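Local coordinates for entry-fusion complex associated protein OPG083 (Vaccinia virus, PDB 6CJ6) that serves as a component of the poxvirus entry-fusion complex, which merges viral and cellular membranes and opens a pore for the virion core, at residues A[19-24]-A[70-75]. Residues are numbered along the deposited sequence; the frame is centred on the assembly and turned at random.
Sequences LQKLAQ and FIEVIS. With PDO (1,3-propandiol), chain X.
Lys21 reaches out from helix 10-24 to the end of Glu72, the two side chains coming from opposite directions with only their ends close, and the ammonium NZ lies 3.6 Å from the carboxylate oxygen OE1 of Glu72. That makes a long salt bridge, the one direct contact between segments 19-24 and 70-75. Bends at chi2, chi3 and chi4 carry the lysine NZ to this position, and its side chain also touches Leu65, Glu68 and Ser69 of helix 59-74. Glu72 comes to meet it with CG anti to the backbone N (chi1 172°) and the rest of the chain extended. Its OE1 has a stronger partner in the hydroxyl OG of Ser17, one turn back on helix 10-24, so OE1 joins the two helices by that hydrogen bond and, more loosely, by the salt bridge. This is a small surface contact in a member of the L1R/F9L family, within the domain predicted to lie on the virion surface. A 1,3-propandiol molecule sits beside the pair: Lys21 NZ donates to its O3 at 2.6 Å, the backbone O of Ser17 is also hydrogen-bonded to the diol, and Glu72 CD lies 3.4 Å from its C2. On the helix 10-24 side, Gln20 brings OE1 to 3.2 Å from the diol's C3.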
loop_
_atom_site.group_PDB
_atom_site.type_symbol
_atom_site.label_atom_id
_atom_site.label_comp_id
_atom_site.label_asym_id
_atom_site.label_seq_id
_atom_site.Cartn_x
_atom_site.Cartn_y
_atom_site.Cartn_z
ATOM N N LEU A 19 0.606 8.995 1.771
ATOM C CA LEU A 19 1.500 9.895 1.047
ATOM C C LEU A 19 1.758 11.180 1.830
ATOM O O LEU A 19 2.882 11.694 1.823
ATOM C CB LEU A 19 0.951 10.195 -0.348
ATOM C CG LEU A 19 0.989 9.031 -1.340
ATOM C CD1 LEU A 19 0.295 9.398 -2.644
ATOM C CD2 LEU A 19 2.419 8.584 -1.594
ATOM N N GLN A 20 0.733 11.713 2.501
ATOM C CA GLN A 20 0.927 12.890 3.345
ATOM C C GLN A 20 2.004 12.640 4.393
ATOM O O GLN A 20 2.894 13.473 4.604
ATOM C CB GLN A 20 -0.384 13.264 4.037
ATOM C CG GLN A 20 -1.354 14.078 3.204
ATOM C CD GLN A 20 -2.498 14.622 4.042
ATOM O OE1 GLN A 20 -2.426 14.634 5.269
ATOM N NE2 GLN A 20 -3.561 15.067 3.383
ATOM N N LYS A 21 1.932 11.491 5.065
ATOM C CA LYS A 21 2.892 11.182 6.118
ATOM C C LYS A 21 4.292 10.981 5.550
ATOM O O LYS A 21 5.284 11.373 6.176
ATOM C CB LYS A 21 2.428 9.943 6.880
ATOM C CG LYS A 21 1.054 10.086 7.523
ATOM C CD LYS A 21 0.339 8.745 7.574
ATOM C CE LYS A 21 -0.409 8.541 8.883
ATOM N NZ LYS A 21 -1.531 9.498 9.067
ATOM N N LEU A 22 4.394 10.378 4.362
ATOM C CA LEU A 22 5.704 10.163 3.751
ATOM C C LEU A 22 6.398 11.484 3.447
ATOM O O LEU A 22 7.617 11.606 3.617
ATOM C CB LEU A 22 5.562 9.333 2.475
ATOM C CG LEU A 22 5.167 7.864 2.615
ATOM C CD1 LEU A 22 5.109 7.196 1.251
ATOM C CD2 LEU A 22 6.130 7.133 3.532
ATOM N N ALA A 23 5.639 12.483 2.987
ATOM C CA ALA A 23 6.235 13.773 2.651
ATOM C C ALA A 23 6.767 14.490 3.884
ATOM O O ALA A 23 7.808 15.156 3.812
ATOM C CB ALA A 23 5.217 14.651 1.925
ATOM N N GLN A 24 6.074 14.371 5.019
ATOM C CA GLN A 24 6.545 15.015 6.242
ATOM C C GLN A 24 7.788 14.328 6.793
ATOM O O GLN A 24 8.749 14.999 7.188
ATOM C CB GLN A 24 5.435 15.025 7.293
ATOM C CG GLN A 24 4.132 15.593 6.789
ATOM C CD GLN A 24 3.028 15.511 7.820
ATOM O OE1 GLN A 24 3.273 15.227 8.993
ATOM N NE2 GLN A 24 1.800 15.760 7.385
ATOM N N PHE A 70 -3.677 2.676 7.746
ATOM C CA PHE A 70 -4.604 1.553 7.659
ATOM C C PHE A 70 -5.677 1.642 8.734
ATOM O O PHE A 70 -6.872 1.514 8.447
ATOM C CB PHE A 70 -3.842 0.232 7.770
ATOM C CG PHE A 70 -4.730 -0.983 7.774
ATOM C CD1 PHE A 70 -5.247 -1.485 6.590
ATOM C CD2 PHE A 70 -5.046 -1.624 8.963
ATOM C CE1 PHE A 70 -6.064 -2.602 6.592
ATOM C CE2 PHE A 70 -5.862 -2.743 8.971
ATOM C CZ PHE A 70 -6.373 -3.233 7.786
ATOM N N ILE A 71 -5.266 1.852 9.986
ATOM C CA ILE A 71 -6.230 2.000 11.071
ATOM C C ILE A 71 -7.127 3.204 10.825
ATOM O O ILE A 71 -8.352 3.130 10.985
ATOM C CB ILE A 71 -5.498 2.090 12.421
ATOM C CG1 ILE A 71 -4.838 0.752 12.758
ATOM C CG2 ILE A 71 -6.456 2.530 13.519
ATOM C CD1 ILE A 71 -3.737 0.861 13.785
ATOM N N GLU A 72 -6.531 4.327 10.416
ATOM C CA GLU A 72 -7.308 5.535 10.165
ATOM C C GLU A 72 -8.368 5.309 9.095
ATOM O O GLU A 72 -9.503 5.780 9.226
ATOM C CB GLU A 72 -6.374 6.665 9.744
ATOM C CG GLU A 72 -7.105 7.897 9.273
ATOM C CD GLU A 72 -6.262 8.758 8.365
ATOM O OE1 GLU A 72 -5.018 8.655 8.433
ATOM O OE2 GLU A 72 -6.848 9.529 7.575
ATOM N N VAL A 73 -8.017 4.587 8.031
ATOM C CA VAL A 73 -8.937 4.418 6.912
ATOM C C VAL A 73 -9.945 3.309 7.184
ATOM O O VAL A 73 -11.121 3.422 6.822
ATOM C CB VAL A 73 -8.151 4.199 5.606
ATOM C CG1 VAL A 73 -9.002 3.469 4.576
ATOM C CG2 VAL A 73 -7.673 5.533 5.060
ATOM N N ILE A 74 -9.510 2.223 7.830
ATOM C CA ILE A 74 -10.390 1.079 8.032
ATOM C C ILE A 74 -11.534 1.390 8.991
ATOM O O ILE A 74 -12.568 0.714 8.951
ATOM C CB ILE A 74 -9.591 -0.168 8.459
ATOM C CG1 ILE A 74 -10.231 -1.432 7.886
ATOM C CG2 ILE A 74 -9.483 -0.249 9.978
ATOM C CD1 ILE A 74 -10.130 -1.526 6.384
ATOM N N SER A 75 -11.388 2.411 9.841
ATOM C CA SER A 75 -12.427 2.729 10.815
ATOM C C SER A 75 -13.742 3.132 10.161
ATOM O O SER A 75 -14.787 3.091 10.821
ATOM C CB SER A 75 -11.947 3.827 11.765
ATOM O OG SER A 75 -10.844 3.381 12.535
HETATM C C1 PDO X . -5.687 11.825 5.840
HETATM O O1 PDO X . -5.693 11.229 4.537
HETATM C C2 PDO X . -4.616 11.162 6.698
HETATM C C3 PDO X . -3.286 11.893 6.571
HETATM O O3 PDO X . -2.268 11.155 7.257
#